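Local coordinates for Non-structural protein 2 (Human rotavirus C, PDB 2GU0), which probably binds single-stranded RNA, hydrolyses nucleoside triphosphates and unwinds RNA helices as a homooctamer, serving viral genome replication and packaging in viroplasms, at residues A214-H228 and Y254-W266. Residues are numbered along the deposited sequence; the frame is centred on the assembly and turned at random.
Sequences AAISHGKRHWRLVLH and YDDGDMAFVHPGW
Trp-223 and Phe-261 form the aromatic heart of this contact. They make a T-shaped pair, planes at 81°, with the edge of Phe-261 set on the indole face and its CZ 3.5 Å from Trp-223 CD2. Phe-261 CG lies between its own N and carbonyl carbon (chi1 65°), which turns the ring to the indole. Met-259 CG meets the indole at CZ2. Ala-215 CB touches the rim of Phe-261. A second indole, Trp-266, offers a face to Ile-216. Ile-216 CB sits over its five-membered ring, a CH-pi contact, and Ile-216 CG2 lies 3.5 Å from Trp-266 CD2.

Hydrogen bonds run to three backbone carbonyls of 214-228. His-263 N donates to Ala-215 O at 3.0 Å, nearly straight. Ser-217 O is gripped twice, by Trp-266 NE1 (3.2 Å) and Tyr-254 OH (3.1 Å), from opposite faces of its carbonyl plane. Asp-255 N donates to Gly-219 O at 2.8 Å. His-263 N-caps the helix, its ND1 accepting from Trp-266 N.

The hairpin loop carries His-218, Gly-219 and Lys-220, predicted ATP-binding residues, and leads to His-222, the predicted catalytic histidine of this HIT-like domain. Residues 254-257 lie against this loop; Val-262 and His-263 lie beside strand 213-216, before helix 264-275. Strand 222-227 pairs with 182-188, while helix 196-209 packs on Phe-261 and helix 231-243 on Trp-266.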
# COMPACT_ATOMS: atom_id res chain seq x y z
N ALA A 214 32.99 -24.12 21.42
CA ALA A 214 33.83 -24.30 22.59
C ALA A 214 33.51 -23.14 23.52
O ALA A 214 33.55 -21.98 23.11
CB ALA A 214 35.30 -24.28 22.21
N ALA A 215 33.17 -23.45 24.76
CA ALA A 215 32.84 -22.43 25.73
C ALA A 215 34.12 -21.90 26.33
O ALA A 215 34.86 -22.65 26.98
CB ALA A 215 31.96 -23.01 26.80
N ILE A 216 34.40 -20.62 26.10
CA ILE A 216 35.61 -19.99 26.62
C ILE A 216 35.29 -18.88 27.62
O ILE A 216 34.13 -18.54 27.85
CB ILE A 216 36.45 -19.38 25.48
CG1 ILE A 216 35.67 -18.28 24.78
CG2 ILE A 216 36.84 -20.46 24.49
CD1 ILE A 216 36.42 -17.64 23.63
N SER A 217 36.34 -18.32 28.22
CA SER A 217 36.18 -17.21 29.15
C SER A 217 37.30 -16.22 28.97
O SER A 217 38.47 -16.61 28.87
CB SER A 217 36.20 -17.69 30.60
OG SER A 217 36.26 -16.57 31.47
N HIS A 218 36.95 -14.94 28.92
CA HIS A 218 37.93 -13.88 28.76
C HIS A 218 38.39 -13.45 30.15
O HIS A 218 38.94 -12.36 30.31
CB HIS A 218 37.32 -12.69 28.02
CG HIS A 218 36.80 -13.01 26.65
ND1 HIS A 218 37.58 -13.61 25.68
CD2 HIS A 218 35.59 -12.78 26.08
CE1 HIS A 218 36.88 -13.73 24.57
NE2 HIS A 218 35.67 -13.24 24.78
N GLY A 219 38.17 -14.29 31.15
CA GLY A 219 38.59 -13.95 32.50
C GLY A 219 37.47 -13.71 33.50
O GLY A 219 37.63 -14.00 34.69
N LYS A 220 36.35 -13.17 33.04
CA LYS A 220 35.22 -12.89 33.93
C LYS A 220 34.42 -14.16 34.24
O LYS A 220 34.84 -15.26 33.90
CB LYS A 220 34.31 -11.86 33.29
CG LYS A 220 35.05 -10.67 32.71
CD LYS A 220 35.75 -9.88 33.79
CE LYS A 220 36.15 -8.51 33.26
NZ LYS A 220 34.97 -7.66 32.94
N ARG A 221 33.27 -14.01 34.89
CA ARG A 221 32.44 -15.17 35.21
C ARG A 221 31.24 -15.31 34.28
O ARG A 221 30.09 -15.36 34.73
CB ARG A 221 31.97 -15.13 36.66
CG ARG A 221 33.07 -15.33 37.68
CD ARG A 221 32.52 -15.23 39.09
NE ARG A 221 31.65 -16.36 39.40
CZ ARG A 221 30.82 -16.40 40.45
NH1 ARG A 221 30.74 -15.38 41.29
NH2 ARG A 221 30.08 -17.49 40.65
N HIS A 222 31.51 -15.34 32.98
CA HIS A 222 30.49 -15.53 31.96
C HIS A 222 31.25 -16.14 30.79
O HIS A 222 32.47 -15.97 30.68
CB HIS A 222 29.78 -14.21 31.60
CG HIS A 222 30.55 -13.30 30.69
ND1 HIS A 222 31.09 -12.11 31.11
CD2 HIS A 222 30.81 -13.38 29.36
CE1 HIS A 222 31.65 -11.49 30.09
NE2 HIS A 222 31.50 -12.24 29.01
N TRP A 223 30.56 -16.85 29.92
CA TRP A 223 31.25 -17.54 28.83
C TRP A 223 30.67 -17.36 27.43
O TRP A 223 29.48 -17.14 27.25
CB TRP A 223 31.32 -19.03 29.18
CG TRP A 223 31.89 -19.25 30.53
CD1 TRP A 223 33.19 -19.43 30.85
CD2 TRP A 223 31.18 -19.17 31.77
NE1 TRP A 223 33.35 -19.47 32.21
CE2 TRP A 223 32.13 -19.31 32.80
CE3 TRP A 223 29.84 -18.99 32.11
CZ2 TRP A 223 31.78 -19.28 34.16
CZ3 TRP A 223 29.48 -18.95 33.47
CH2 TRP A 223 30.46 -19.09 34.47
N ARG A 224 31.54 -17.49 26.44
CA ARG A 224 31.13 -17.35 25.06
C ARG A 224 31.35 -18.65 24.28
O ARG A 224 32.44 -19.21 24.27
CB ARG A 224 31.89 -16.19 24.40
CG ARG A 224 31.32 -15.75 23.06
CD ARG A 224 31.89 -14.42 22.58
NE ARG A 224 31.44 -13.31 23.41
CZ ARG A 224 30.76 -12.26 22.97
NH1 ARG A 224 30.43 -12.16 21.68
NH2 ARG A 224 30.42 -11.29 23.82
N LEU A 225 30.28 -19.15 23.66
CA LEU A 225 30.36 -20.36 22.84
C LEU A 225 30.82 -19.87 21.47
O LEU A 225 30.09 -19.13 20.81
CB LEU A 225 28.98 -21.02 22.72
CG LEU A 225 28.50 -21.76 23.97
CD1 LEU A 225 27.06 -22.17 23.80
CD2 LEU A 225 29.37 -22.98 24.21
N VAL A 226 32.02 -20.27 21.06
CA VAL A 226 32.56 -19.84 19.78
C VAL A 226 32.84 -21.02 18.87
O VAL A 226 32.97 -22.15 19.34
CB VAL A 226 33.85 -19.03 19.97
CG1 VAL A 226 33.56 -17.81 20.82
CG2 VAL A 226 34.92 -19.87 20.64
N LEU A 227 32.91 -20.77 17.57
CA LEU A 227 33.18 -21.84 16.61
C LEU A 227 34.61 -22.32 16.75
O LEU A 227 35.52 -21.51 16.95
CB LEU A 227 32.95 -21.35 15.17
CG LEU A 227 31.62 -21.57 14.44
CD1 LEU A 227 30.63 -22.27 15.34
CD2 LEU A 227 31.08 -20.24 13.96
N HIS A 228 34.82 -23.64 16.63
CA HIS A 228 36.16 -24.20 16.74
C HIS A 228 37.08 -23.46 15.77
O HIS A 228 38.25 -23.20 16.06
CB HIS A 228 36.16 -25.69 16.41
CG HIS A 228 35.48 -26.54 17.45
ND1 HIS A 228 35.77 -26.45 18.79
CD2 HIS A 228 34.56 -27.53 17.33
CE1 HIS A 228 35.06 -27.34 19.46
NE2 HIS A 228 34.32 -28.01 18.59
N TYR A 254 42.57 -13.43 35.77
CA TYR A 254 41.84 -14.39 34.95
C TYR A 254 41.11 -15.44 35.78
O TYR A 254 41.72 -16.41 36.24
CB TYR A 254 42.79 -15.10 33.98
CG TYR A 254 42.08 -16.06 33.06
CD1 TYR A 254 41.51 -15.62 31.87
CD2 TYR A 254 41.93 -17.40 33.40
CE1 TYR A 254 40.82 -16.49 31.03
CE2 TYR A 254 41.24 -18.28 32.58
CZ TYR A 254 40.69 -17.82 31.39
OH TYR A 254 40.00 -18.69 30.58
N ASP A 255 39.81 -15.26 35.98
CA ASP A 255 39.01 -16.21 36.75
C ASP A 255 38.10 -17.05 35.85
O ASP A 255 36.93 -16.71 35.63
CB ASP A 255 38.18 -15.48 37.80
CG ASP A 255 37.38 -16.44 38.67
OD1 ASP A 255 36.33 -16.94 38.21
OD2 ASP A 255 37.81 -16.71 39.81
N ASP A 256 38.65 -18.14 35.34
CA ASP A 256 37.94 -19.08 34.47
C ASP A 256 36.65 -19.56 35.14
O ASP A 256 35.77 -20.12 34.49
CB ASP A 256 38.85 -20.28 34.18
CG ASP A 256 38.19 -21.34 33.32
OD1 ASP A 256 37.96 -21.07 32.13
OD2 ASP A 256 37.92 -22.44 33.84
N GLY A 257 36.56 -19.32 36.45
CA GLY A 257 35.40 -19.78 37.20
C GLY A 257 35.65 -21.26 37.42
O GLY A 257 34.97 -21.92 38.21
N ASP A 258 36.66 -21.76 36.71
CA ASP A 258 37.06 -23.16 36.76
C ASP A 258 35.82 -24.05 36.66
O ASP A 258 35.59 -24.94 37.47
CB ASP A 258 37.83 -23.44 38.06
CG ASP A 258 38.73 -24.65 37.94
OD1 ASP A 258 39.43 -24.76 36.91
OD2 ASP A 258 38.75 -25.48 38.87
N MET A 259 35.03 -23.77 35.63
CA MET A 259 33.80 -24.50 35.38
C MET A 259 34.04 -25.72 34.51
O MET A 259 34.70 -25.65 33.48
CB MET A 259 32.77 -23.59 34.72
CG MET A 259 32.25 -22.49 35.62
SD MET A 259 31.34 -23.13 37.04
CE MET A 259 29.79 -23.42 36.36
N ALA A 260 33.47 -26.84 34.93
CA ALA A 260 33.62 -28.10 34.22
C ALA A 260 33.38 -28.09 32.72
O ALA A 260 33.93 -28.91 32.00
CB ALA A 260 32.71 -29.13 34.86
N PHE A 261 32.56 -27.15 32.24
CA PHE A 261 32.22 -27.10 30.83
C PHE A 261 33.15 -26.28 29.96
O PHE A 261 33.01 -26.29 28.73
CB PHE A 261 30.78 -26.60 30.67
CG PHE A 261 30.57 -25.19 31.13
CD1 PHE A 261 30.82 -24.12 30.28
CD2 PHE A 261 30.16 -24.93 32.44
CE1 PHE A 261 30.66 -22.82 30.72
CE2 PHE A 261 30.00 -23.63 32.90
CZ PHE A 261 30.25 -22.57 32.04
N VAL A 262 34.10 -25.57 30.56
CA VAL A 262 35.02 -24.76 29.77
C VAL A 262 35.91 -25.66 28.93
O VAL A 262 36.44 -26.65 29.41
CB VAL A 262 35.89 -23.87 30.65
CG1 VAL A 262 36.93 -23.16 29.81
CG2 VAL A 262 35.01 -22.86 31.36
N HIS A 263 36.06 -25.30 27.66
CA HIS A 263 36.87 -26.06 26.72
C HIS A 263 38.28 -26.33 27.24
O HIS A 263 39.10 -25.41 27.36
CB HIS A 263 36.94 -25.32 25.39
CG HIS A 263 37.74 -26.02 24.36
ND1 HIS A 263 39.09 -26.26 24.51
CD2 HIS A 263 37.39 -26.55 23.16
CE1 HIS A 263 39.53 -26.91 23.45
NE2 HIS A 263 38.53 -27.10 22.62
N PRO A 264 38.60 -27.61 27.53
CA PRO A 264 39.90 -28.06 28.05
C PRO A 264 41.12 -27.43 27.39
O PRO A 264 42.02 -26.94 28.07
CB PRO A 264 39.84 -29.58 27.84
CG PRO A 264 38.39 -29.87 28.02
CD PRO A 264 37.76 -28.77 27.18
N GLY A 265 41.14 -27.46 26.06
CA GLY A 265 42.25 -26.88 25.33
C GLY A 265 42.48 -25.46 25.79
O GLY A 265 43.61 -25.07 26.10
N TRP A 266 41.40 -24.69 25.83
CA TRP A 266 41.44 -23.30 26.25
C TRP A 266 41.93 -23.23 27.69
O TRP A 266 42.87 -22.51 28.00
CB TRP A 266 40.03 -22.70 26.14
CG TRP A 266 39.93 -21.22 26.49
CD1 TRP A 266 39.61 -20.69 27.70
CD2 TRP A 266 40.14 -20.12 25.60
NE1 TRP A 266 39.61 -19.32 27.62
CE2 TRP A 266 39.93 -18.94 26.35
CE3 TRP A 266 40.48 -20.01 24.25
CZ2 TRP A 266 40.06 -17.67 25.79
CZ3 TRP A 266 40.61 -18.75 23.69
CH2 TRP A 266 40.40 -17.59 24.46